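Local atomic coordinates of ORF 37 (Human herpesvirus 8 type M, PDB entry 3FHD), a protein that cuts and trims double-stranded and single-stranded DNA as a metal-dependent endo- and exonuclease, helping to process branched viral DNA into unit-length genomes. Residues F62-K67 / D488-I493; K76-M81 / Y492-F497; L57-F62 / M86-F91. One frame throughout, in Å; residues are numbered along the deposited sequence.

In the fold
All three contacts lie in the helical part of the chain, and none reaches the magnesium ion held by Asp243, Glu266 and Ile267 of this PD-(D/E)XK nuclease. Contacts 1 and 2 join N-terminal elements to the chain that follows helix 468-489; they share Tyr492 and Ile493, and their centres are about 11 Å apart. Leu63 CD1 of contact 1 lies 3.9 Å from Trp495 CH2 of contact 2. Contact 3 packs two N-terminal helices, 59-64 and 83-100, together and shares Phe62 with contact 1, centre to centre about 12 Å. Contacts 2 and 3, about 15 Å between centres, touch where Met81 SD lies 4.1 Å from Phe59 CZ.

Contact 1: residues F62-K67 / D488-I493; sequences FLKHAK and DTFPYI
With CG set between its backbone N and carbonyl carbon (chi1 52°), Tyr492 swings its ring toward Leu63, while at Phe490 CG lies anti to the carbonyl carbon and one face of the ring is turned to Leu63 CD1. The phenol OH of Tyr492 donates to Leu63 O at 2.6 Å. It comes from above the carbonyl plane, 50° out of it, with a C=O...O angle of 114°, while Leu63 O itself lies at the edge of the tyrosine ring. Leu63 works on three fronts: its carbonyl takes this bond, its CD1 methyl sits over the centre of one Phe490 face as a CH-pi contact, 4.0 Å from the ring centroid, and CD2 reaches Ile493 CD1 at 4.1 Å. Thr489 CG2 lies against the opposite face of the Phe490 ring, offset toward the rim, and Phe184 meets this ring edge-to-face.

The segment 488-493 is the point where helix 468-489 ends: Phe490 is the first residue to leave helical geometry, and a type I turn from Phe490 to Ile493, closed by Ile493 N to Phe490 O at 3.2 Å, turns the chain against the C-terminal end of helix 59-64. Lys64, its chain bent at chi2, crosses the Phe490 and Tyr492 side chains at about a right angle. Its CE lies obliquely to the Phe490 ring, 3.8 Å from CD1, and also close to Thr489 O, while its CD passes beside Tyr492 OH. Arg69 in the next helix forms a cation-pi contact with the Tyr492 ring and also bonds to Lys64 O through NE. His65 is the N-cap of that helix, 66-72, its ND1 accepting from Lys67 N in the plane of the imidazole.

Contact 2: residues K76-M81 / Y492-F497; sequences KIQPSM and YIKWDF
The two loop segments run alongside each other in the same general sense, their end-to-end directions 49° apart, and one straight bond joins them directly: Asp496 N to Pro79 O, 2.8 Å with an N-H...O angle of 173°, the donor tilted 34° from the carbonyl plane. Pro79 O also receives a CA-H...O contact from Trp495 CA, and Gln78 CA approaches Lys494 O at 3.1 Å. Pro79 CG packs on Ile493 CG2 at 3.9 Å. Ile493 CG2 is in turn seated over the centre of one face of the Trp495 indole, with Phe497 CZ on the opposite face toward the rim. Near the end of the segment Met81 lies beside Trp495, both side chains pointing the same way, and its CG reaches CZ3 at 4.2 Å and the edge of the Phe497 ring.

The polar ends of Lys494 and Asp496 are held by residues outside the two segments. Lys494, the centre of an inverse gamma turn, has its chain bent at chi3 and chi4, which lays CE 3.3 Å from Ile77 O and sends NZ on to the carbonyls of Cys72 and Gln74 near the end of helix 66-72. Asp496 CB packs against Gln78 O, and OD1 bonds to Ser498 OG. The contact joins the loop between helices 66-72 and 83-100 to the one between helices 468-489 and 498-502. Three waters fill in: one links Ile77 O to Lys494 N, another joins Gln78 O to Asp496 OD2, and a third donates to Met81 O and Asp496 O and also bonds to Ser80 OG. One direct hydrogen bond is supplemented by water bridges, CA-H...O contacts and apolar packing, so solvent is probably an integral part of this interface.

Contact 3: residues L57-F62 / M86-F91; sequences LSFSKF and MAYNYF
Leu57 O takes the phenol hydrogen of Tyr88 at 2.6 Å; the OH lies in the carbonyl plane on a lone pair, at a C=O...O angle of 140°, and Leu57 O lies in the plane of the tyrosine ring, at its edge. Ser58 then caps helix 59-64, its OG accepting from Lys61 N, while its carbonyl carbon lies 3.5 Å from Tyr88 CE1. At Phe59 the backbone itself comes over the Tyr88 ring, and CB sits above the ring face as a CH-pi contact, 4.1 Å from the centroid. The ring of Phe59 turns obliquely to it, planes 56° apart, with CD1 3.5 Å from Tyr88 CG. A water accepts from Phe59 N and donates weakly to the Tyr88 OH. Phe62 closes the segment: CG anti to the backbone N (chi1 173°) turns its ring toward Tyr88 and Phe91. The Phe62 and Tyr88 side chains slide past each other in opposite directions, Phe62 CB lying 3.7 Å from Tyr88 CD1. Tyr88 CA is above one face of the Phe62 ring, whose CE1 touches Phe91 CD2 at 3.5 Å. Arg85 adds a cation-pi contact to Phe59, and Phe33 meets the ring of Phe91. Phe59, Phe62, Tyr88 and Phe91 together form an aromatic cluster, the buried core between the short helix 59-64 and the long helix 83-100.

Contact 1: residues F62-K67 / D488-I493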
loop_
_atom_site.group_PDB
_atom_site.type_symbol
_atom_site.label_atom_id
_atom_site.label_comp_id
_atom_site.label_asym_id
_atom_site.label_seq_id
_atom_site.Cartn_x
_atom_site.Cartn_y
_atom_site.Cartn_z
ATOM N N PHE A 62 8.060 22.203 -0.788
ATOM C CA PHE A 62 8.608 22.635 0.500
ATOM C C PHE A 62 10.160 22.856 0.425
ATOM O O PHE A 62 10.666 23.924 0.771
ATOM C CB PHE A 62 8.194 21.617 1.578
ATOM C CG PHE A 62 8.829 21.841 2.921
ATOM C CD1 PHE A 62 8.377 22.859 3.759
ATOM C CD2 PHE A 62 9.848 21.019 3.350
ATOM C CE1 PHE A 62 8.963 23.047 5.016
ATOM C CE2 PHE A 62 10.452 21.198 4.605
ATOM C CZ PHE A 62 10.006 22.213 5.437
ATOM N N LEU A 63 10.908 21.859 -0.047
ATOM C CA LEU A 63 12.364 21.921 -0.038
ATOM C C LEU A 63 12.928 22.918 -1.065
ATOM O O LEU A 63 14.097 23.354 -0.964
ATOM C CB LEU A 63 12.952 20.520 -0.280
ATOM C CG LEU A 63 12.662 19.470 0.783
ATOM C CD1 LEU A 63 13.298 18.129 0.361
ATOM C CD2 LEU A 63 13.157 19.946 2.141
ATOM N N LYS A 64 12.088 23.289 -2.029
ATOM C CA LYS A 64 12.457 24.200 -3.122
ATOM C C LYS A 64 12.107 25.638 -2.761
ATOM O O LYS A 64 12.537 26.563 -3.447
ATOM C CB LYS A 64 11.742 23.812 -4.431
ATOM C CG LYS A 64 12.258 22.508 -5.078
ATOM C CD LYS A 64 13.295 22.806 -6.121
ATOM C CE LYS A 64 14.169 21.602 -6.484
ATOM N NZ LYS A 64 14.622 21.739 -7.915
ATOM N N HIS A 65 11.334 25.821 -1.688
ATOM C CA HIS A 65 10.870 27.175 -1.283
ATOM C C HIS A 65 12.065 28.078 -0.940
ATOM O O HIS A 65 13.074 27.593 -0.434
ATOM C CB HIS A 65 9.910 27.055 -0.084
ATOM C CG HIS A 65 9.156 28.314 0.229
ATOM N ND1 HIS A 65 9.745 29.402 0.842
ATOM C CD2 HIS A 65 7.858 28.658 0.030
ATOM C CE1 HIS A 65 8.851 30.368 0.991
ATOM N NE2 HIS A 65 7.699 29.945 0.499
ATOM N N ALA A 66 11.956 29.379 -1.202
ATOM C CA ALA A 66 13.024 30.331 -0.884
ATOM C C ALA A 66 13.510 30.274 0.576
ATOM O O ALA A 66 14.709 30.379 0.839
ATOM C CB ALA A 66 12.597 31.769 -1.262
ATOM N N LYS A 67 12.587 30.084 1.512
ATOM C CA LYS A 67 12.917 30.065 2.932
ATOM C C LYS A 67 13.711 28.821 3.377
ATOM O O LYS A 67 14.576 28.940 4.238
ATOM C CB LYS A 67 11.658 30.289 3.781
ATOM C CG LYS A 67 10.949 31.639 3.537
ATOM C CD LYS A 67 10.021 31.973 4.714
ATOM C CE LYS A 67 9.396 33.362 4.638
ATOM N NZ LYS A 67 7.918 33.335 4.347
ATOM N N ASP A 488 20.685 14.667 -5.924
ATOM C CA ASP A 488 20.686 15.221 -7.300
ATOM C C ASP A 488 19.538 16.195 -7.534
ATOM O O ASP A 488 19.683 17.143 -8.299
ATOM C CB ASP A 488 20.680 14.113 -8.361
ATOM N N THR A 489 18.428 15.992 -6.824
ATOM C CA THR A 489 17.224 16.816 -6.980
ATOM C C THR A 489 17.314 18.108 -6.172
ATOM O O THR A 489 16.770 19.141 -6.571
ATOM C CB THR A 489 15.919 16.025 -6.624
ATOM O OG1 THR A 489 15.821 14.888 -7.493
ATOM C CG2 THR A 489 14.666 16.858 -6.842
ATOM N N PHE A 490 17.995 18.050 -5.041
ATOM C CA PHE A 490 18.085 19.199 -4.156
ATOM C C PHE A 490 19.573 19.300 -3.805
ATOM O O PHE A 490 19.963 19.074 -2.654
ATOM C CB PHE A 490 17.214 19.008 -2.889
ATOM C CG PHE A 490 15.817 18.485 -3.169
ATOM C CD1 PHE A 490 14.783 19.352 -3.522
ATOM C CD2 PHE A 490 15.536 17.110 -3.063
ATOM C CE1 PHE A 490 13.448 18.856 -3.780
ATOM C CE2 PHE A 490 14.233 16.611 -3.329
ATOM C CZ PHE A 490 13.189 17.518 -3.696
ATOM N N PRO A 491 20.405 19.628 -4.808
ATOM C CA PRO A 491 21.858 19.572 -4.619
ATOM C C PRO A 491 22.398 20.657 -3.674
ATOM O O PRO A 491 23.567 20.587 -3.256
ATOM C CB PRO A 491 22.415 19.763 -6.046
ATOM C CG PRO A 491 21.334 20.507 -6.784
ATOM C CD PRO A 491 20.025 20.075 -6.165
ATOM N N TYR A 492 21.559 21.648 -3.371
ATOM C CA TYR A 492 21.922 22.778 -2.503
ATOM C C TYR A 492 21.724 22.444 -1.028
ATOM O O TYR A 492 21.983 23.294 -0.170
ATOM C CB TYR A 492 21.099 24.029 -2.849
ATOM C CG TYR A 492 19.611 23.765 -2.889
ATOM C CD1 TYR A 492 18.996 23.395 -4.086
ATOM C CD2 TYR A 492 18.828 23.821 -1.730
ATOM C CE1 TYR A 492 17.663 23.117 -4.147
ATOM C CE2 TYR A 492 17.460 23.543 -1.781
ATOM C CZ TYR A 492 16.896 23.194 -2.998
ATOM O OH TYR A 492 15.575 22.927 -3.096
ATOM N N ILE A 493 21.230 21.234 -0.735
ATOM C CA ILE A 493 21.003 20.785 0.646
ATOM C C ILE A 493 22.159 19.922 1.155
ATOM O O ILE A 493 22.477 18.871 0.572
ATOM C CB ILE A 493 19.630 19.997 0.813
ATOM C CG1 ILE A 493 18.425 20.891 0.503
ATOM C CG2 ILE A 493 19.486 19.439 2.255
ATOM C CD1 ILE A 493 17.032 20.200 0.703
#

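Contact 2: residues K76-M81 / Y492-F497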
loop_
_atom_site.group_PDB
_atom_site.type_symbol
_atom_site.label_atom_id
_atom_site.label_comp_id
_atom_site.label_asym_id
_atom_site.label_seq_id
_atom_site.Cartn_x
_atom_site.Cartn_y
_atom_site.Cartn_z
ATOM N N LYS A 76 26.463 25.980 8.899
ATOM C CA LYS A 76 26.110 25.083 10.005
ATOM C C LYS A 76 24.965 24.097 9.692
ATOM O O LYS A 76 24.854 23.049 10.325
ATOM C CB LYS A 76 25.771 25.908 11.266
ATOM C CG LYS A 76 24.540 26.834 11.139
ATOM C CD LYS A 76 24.427 27.809 12.332
ATOM C CE LYS A 76 23.126 28.623 12.249
ATOM N NZ LYS A 76 22.913 29.608 13.369
ATOM N N ILE A 77 24.117 24.433 8.730
ATOM C CA ILE A 77 22.908 23.646 8.499
ATOM C C ILE A 77 23.182 22.425 7.615
ATOM O O ILE A 77 23.505 22.546 6.429
ATOM C CB ILE A 77 21.749 24.539 7.972
ATOM C CG1 ILE A 77 21.426 25.672 8.977
ATOM C CG2 ILE A 77 20.504 23.700 7.614
ATOM C CD1 ILE A 77 21.035 25.217 10.415
ATOM N N GLN A 78 23.054 21.244 8.222
ATOM C CA GLN A 78 23.176 19.973 7.514
ATOM C C GLN A 78 21.967 19.054 7.856
ATOM O O GLN A 78 22.039 18.209 8.754
ATOM C CB GLN A 78 24.529 19.325 7.840
ATOM C CG GLN A 78 25.735 20.203 7.403
ATOM C CD GLN A 78 26.999 20.028 8.250
ATOM O OE1 GLN A 78 27.073 19.175 9.143
ATOM N NE2 GLN A 78 28.000 20.847 7.965
ATOM N N PRO A 79 20.838 19.248 7.150
ATOM C CA PRO A 79 19.568 18.576 7.463
ATOM C C PRO A 79 19.618 17.041 7.405
ATOM O O PRO A 79 20.249 16.445 6.518
ATOM C CB PRO A 79 18.604 19.135 6.408
ATOM C CG PRO A 79 19.192 20.406 6.012
ATOM C CD PRO A 79 20.680 20.162 6.010
ATOM N N SER A 80 18.946 16.428 8.372
ATOM C CA SER A 80 18.936 14.990 8.572
ATOM C C SER A 80 17.510 14.431 8.350
ATOM O O SER A 80 16.529 15.147 8.569
ATOM C CB SER A 80 19.369 14.724 10.017
ATOM O OG SER A 80 19.281 13.363 10.350
ATOM N N MET A 81 17.411 13.171 7.920
ATOM C CA MET A 81 16.154 12.420 7.952
ATOM C C MET A 81 16.166 11.415 9.118
ATOM O O MET A 81 17.213 10.791 9.382
ATOM C CB MET A 81 15.908 11.710 6.623
ATOM C CG MET A 81 15.795 12.662 5.422
ATOM S SD MET A 81 14.238 13.612 5.302
ATOM C CE MET A 81 13.159 12.342 4.624
ATOM N N TYR A 492 21.559 21.648 -3.371
ATOM C CA TYR A 492 21.922 22.778 -2.503
ATOM C C TYR A 492 21.724 22.444 -1.028
ATOM O O TYR A 492 21.983 23.294 -0.170
ATOM C CB TYR A 492 21.099 24.029 -2.849
ATOM C CG TYR A 492 19.611 23.765 -2.889
ATOM C CD1 TYR A 492 18.996 23.395 -4.086
ATOM C CD2 TYR A 492 18.828 23.821 -1.730
ATOM C CE1 TYR A 492 17.663 23.117 -4.147
ATOM C CE2 TYR A 492 17.460 23.543 -1.781
ATOM C CZ TYR A 492 16.896 23.194 -2.998
ATOM O OH TYR A 492 15.575 22.927 -3.096
ATOM N N ILE A 493 21.230 21.234 -0.735
ATOM C CA ILE A 493 21.003 20.785 0.646
ATOM C C ILE A 493 22.159 19.922 1.155
ATOM O O ILE A 493 22.477 18.871 0.572
ATOM C CB ILE A 493 19.630 19.997 0.813
ATOM C CG1 ILE A 493 18.425 20.891 0.503
ATOM C CG2 ILE A 493 19.486 19.439 2.255
ATOM C CD1 ILE A 493 17.032 20.200 0.703
ATOM N N LYS A 494 22.775 20.340 2.262
ATOM C CA LYS A 494 23.872 19.575 2.838
ATOM C C LYS A 494 23.392 18.390 3.669
ATOM O O LYS A 494 23.613 18.350 4.877
ATOM C CB LYS A 494 24.806 20.481 3.650
ATOM C CG LYS A 494 25.503 21.548 2.815
ATOM C CD LYS A 494 26.532 22.343 3.635
ATOM C CE LYS A 494 25.896 23.509 4.411
ATOM N NZ LYS A 494 25.260 24.537 3.516
ATOM N N TRP A 495 22.747 17.427 2.999
ATOM C CA TRP A 495 22.140 16.261 3.645
ATOM C C TRP A 495 23.149 15.569 4.563
ATOM O O TRP A 495 24.306 15.335 4.153
ATOM C CB TRP A 495 21.680 15.236 2.599
ATOM C CG TRP A 495 20.650 15.718 1.636
ATOM C CD1 TRP A 495 20.849 16.135 0.350
ATOM C CD2 TRP A 495 19.244 15.798 1.872
ATOM N NE1 TRP A 495 19.649 16.465 -0.240
ATOM C CE2 TRP A 495 18.645 16.280 0.676
ATOM C CE3 TRP A 495 18.425 15.499 2.981
ATOM C CZ2 TRP A 495 17.269 16.489 0.556
ATOM C CZ3 TRP A 495 17.034 15.708 2.862
ATOM C CH2 TRP A 495 16.476 16.194 1.658
ATOM N N ASP A 496 22.712 15.270 5.787
ATOM C CA ASP A 496 23.474 14.467 6.732
ATOM C C ASP A 496 22.714 13.160 6.869
ATOM O O ASP A 496 21.691 13.095 7.552
ATOM C CB ASP A 496 23.638 15.200 8.083
ATOM C CG ASP A 496 24.397 14.371 9.136
ATOM O OD1 ASP A 496 24.383 13.128 9.064
ATOM O OD2 ASP A 496 25.023 14.962 10.045
ATOM N N PHE A 497 23.189 12.123 6.179
ATOM C CA PHE A 497 22.485 10.845 6.152
ATOM C C PHE A 497 23.037 9.823 7.187
ATOM O O PHE A 497 22.679 8.631 7.154
ATOM C CB PHE A 497 22.486 10.259 4.724
ATOM C CG PHE A 497 21.603 11.008 3.734
ATOM C CD1 PHE A 497 20.297 11.390 4.069
ATOM C CD2 PHE A 497 22.073 11.287 2.446
ATOM C CE1 PHE A 497 19.476 12.058 3.136
ATOM C CE2 PHE A 497 21.273 11.943 1.513
ATOM C CZ PHE A 497 19.975 12.329 1.853
HETATM O O HOH W 1 22.131 22.704 3.927
HETATM O O HOH W 2 23.411 17.228 10.556
HETATM O O HOH W 3 19.780 10.990 8.495
#

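Contact 3: residues L57-F62 / M86-F91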
loop_
_atom_site.group_PDB
_atom_site.type_symbol
_atom_site.label_atom_id
_atom_site.label_comp_id
_atom_site.label_asym_id
_atom_site.label_seq_id
_atom_site.Cartn_x
_atom_site.Cartn_y
_atom_site.Cartn_z
ATOM N N LEU A 57 1.567 21.578 -2.184
ATOM C CA LEU A 57 1.876 21.452 -0.755
ATOM C C LEU A 57 2.773 20.223 -0.494
ATOM O O LEU A 57 2.806 19.703 0.606
ATOM C CB LEU A 57 0.578 21.384 0.050
ATOM C CG LEU A 57 -0.352 22.628 -0.065
ATOM C CD1 LEU A 57 -1.493 22.527 0.940
ATOM C CD2 LEU A 57 0.405 23.915 0.138
ATOM N N SER A 58 3.475 19.774 -1.531
ATOM C CA SER A 58 4.338 18.577 -1.494
ATOM C C SER A 58 5.671 18.812 -0.744
ATOM O O SER A 58 6.122 19.939 -0.612
ATOM C CB SER A 58 4.633 18.160 -2.946
ATOM O OG SER A 58 5.470 19.123 -3.561
ATOM N N PHE A 59 6.322 17.742 -0.319
ATOM C CA PHE A 59 7.667 17.816 0.269
ATOM C C PHE A 59 8.652 18.481 -0.732
ATOM O O PHE A 59 9.493 19.264 -0.332
ATOM C CB PHE A 59 8.127 16.390 0.590
ATOM C CG PHE A 59 9.390 16.289 1.496
ATOM C CD1 PHE A 59 9.561 17.095 2.606
ATOM C CD2 PHE A 59 10.335 15.294 1.259
ATOM C CE1 PHE A 59 10.718 16.985 3.432
ATOM C CE2 PHE A 59 11.500 15.164 2.116
ATOM C CZ PHE A 59 11.652 15.991 3.203
ATOM N N SER A 60 8.545 18.151 -2.017
ATOM C CA SER A 60 9.452 18.708 -3.042
ATOM C C SER A 60 9.340 20.232 -3.115
ATOM O O SER A 60 10.367 20.933 -3.098
ATOM C CB SER A 60 9.216 18.039 -4.410
ATOM O OG SER A 60 9.421 16.618 -4.328
ATOM N N LYS A 61 8.107 20.752 -3.172
ATOM C CA LYS A 61 7.903 22.191 -3.233
ATOM C C LYS A 61 8.309 22.869 -1.914
ATOM O O LYS A 61 8.810 23.988 -1.911
ATOM C CB LYS A 61 6.451 22.524 -3.590
ATOM C CG LYS A 61 6.003 22.068 -4.998
ATOM C CD LYS A 61 6.786 22.727 -6.116
ATOM C CE LYS A 61 6.034 22.634 -7.475
ATOM N NZ LYS A 61 5.532 21.241 -7.802
ATOM N N PHE A 62 8.060 22.203 -0.788
ATOM C CA PHE A 62 8.608 22.635 0.500
ATOM C C PHE A 62 10.160 22.856 0.425
ATOM O O PHE A 62 10.666 23.924 0.771
ATOM C CB PHE A 62 8.194 21.617 1.578
ATOM C CG PHE A 62 8.829 21.841 2.921
ATOM C CD1 PHE A 62 8.377 22.859 3.759
ATOM C CD2 PHE A 62 9.848 21.019 3.350
ATOM C CE1 PHE A 62 8.963 23.047 5.016
ATOM C CE2 PHE A 62 10.452 21.198 4.605
ATOM C CZ PHE A 62 10.006 22.213 5.437
ATOM N N MET A 86 9.704 15.281 9.386
ATOM C CA MET A 86 8.875 15.693 10.546
ATOM C C MET A 86 8.559 17.189 10.470
ATOM O O MET A 86 7.406 17.580 10.631
ATOM C CB MET A 86 9.567 15.364 11.887
ATOM C CG MET A 86 9.530 13.878 12.260
ATOM S SD MET A 86 7.882 13.123 12.326
ATOM C CE MET A 86 8.276 11.675 11.446
ATOM N N ALA A 87 9.573 18.006 10.157
ATOM C CA ALA A 87 9.404 19.471 9.952
ATOM C C ALA A 87 8.363 19.763 8.857
ATOM O O ALA A 87 7.452 20.588 9.050
ATOM C CB ALA A 87 10.747 20.112 9.573
ATOM N N TYR A 88 8.518 19.106 7.709
ATOM C CA TYR A 88 7.529 19.185 6.615
ATOM C C TYR A 88 6.119 18.808 7.077
ATOM O O TYR A 88 5.160 19.539 6.773
ATOM C CB TYR A 88 7.928 18.270 5.436
ATOM C CG TYR A 88 6.790 18.057 4.439
ATOM C CD1 TYR A 88 6.334 19.103 3.646
ATOM C CD2 TYR A 88 6.153 16.808 4.338
ATOM C CE1 TYR A 88 5.257 18.928 2.734
ATOM C CE2 TYR A 88 5.065 16.618 3.452
ATOM C CZ TYR A 88 4.653 17.683 2.640
ATOM O OH TYR A 88 3.595 17.496 1.774
ATOM N N ASN A 89 5.985 17.676 7.790
ATOM C CA ASN A 89 4.658 17.253 8.297
ATOM C C ASN A 89 4.009 18.385 9.106
ATOM O O ASN A 89 2.825 18.682 8.959
ATOM C CB ASN A 89 4.734 15.986 9.152
ATOM C CG ASN A 89 4.652 14.688 8.302
ATOM O OD1 ASN A 89 3.695 13.923 8.413
ATOM N ND2 ASN A 89 5.623 14.472 7.445
ATOM N N TYR A 90 4.790 19.023 9.968
ATOM C CA TYR A 90 4.257 20.147 10.731
ATOM C C TYR A 90 3.707 21.270 9.849
ATOM O O TYR A 90 2.557 21.675 10.011
ATOM C CB TYR A 90 5.283 20.692 11.743
ATOM C CG TYR A 90 4.781 21.988 12.345
ATOM C CD1 TYR A 90 3.722 21.986 13.277
ATOM C CD2 TYR A 90 5.342 23.212 11.981
ATOM C CE1 TYR A 90 3.241 23.182 13.820
ATOM C CE2 TYR A 90 4.864 24.426 12.543
ATOM C CZ TYR A 90 3.829 24.390 13.445
ATOM O OH TYR A 90 3.377 25.577 14.004
ATOM N N PHE A 91 4.518 21.783 8.927
ATOM C CA PHE A 91 4.069 22.854 8.016
ATOM C C PHE A 91 2.871 22.440 7.168
ATOM O O PHE A 91 1.947 23.256 6.936
ATOM C CB PHE A 91 5.225 23.311 7.107
ATOM C CG PHE A 91 6.275 24.136 7.844
ATOM C CD1 PHE A 91 6.001 25.439 8.224
ATOM C CD2 PHE A 91 7.495 23.575 8.190
ATOM C CE1 PHE A 91 6.950 26.212 8.941
ATOM C CE2 PHE A 91 8.458 24.315 8.885
ATOM C CZ PHE A 91 8.177 25.654 9.267
HETATM O O HOH W 4 5.155 15.225 0.343
#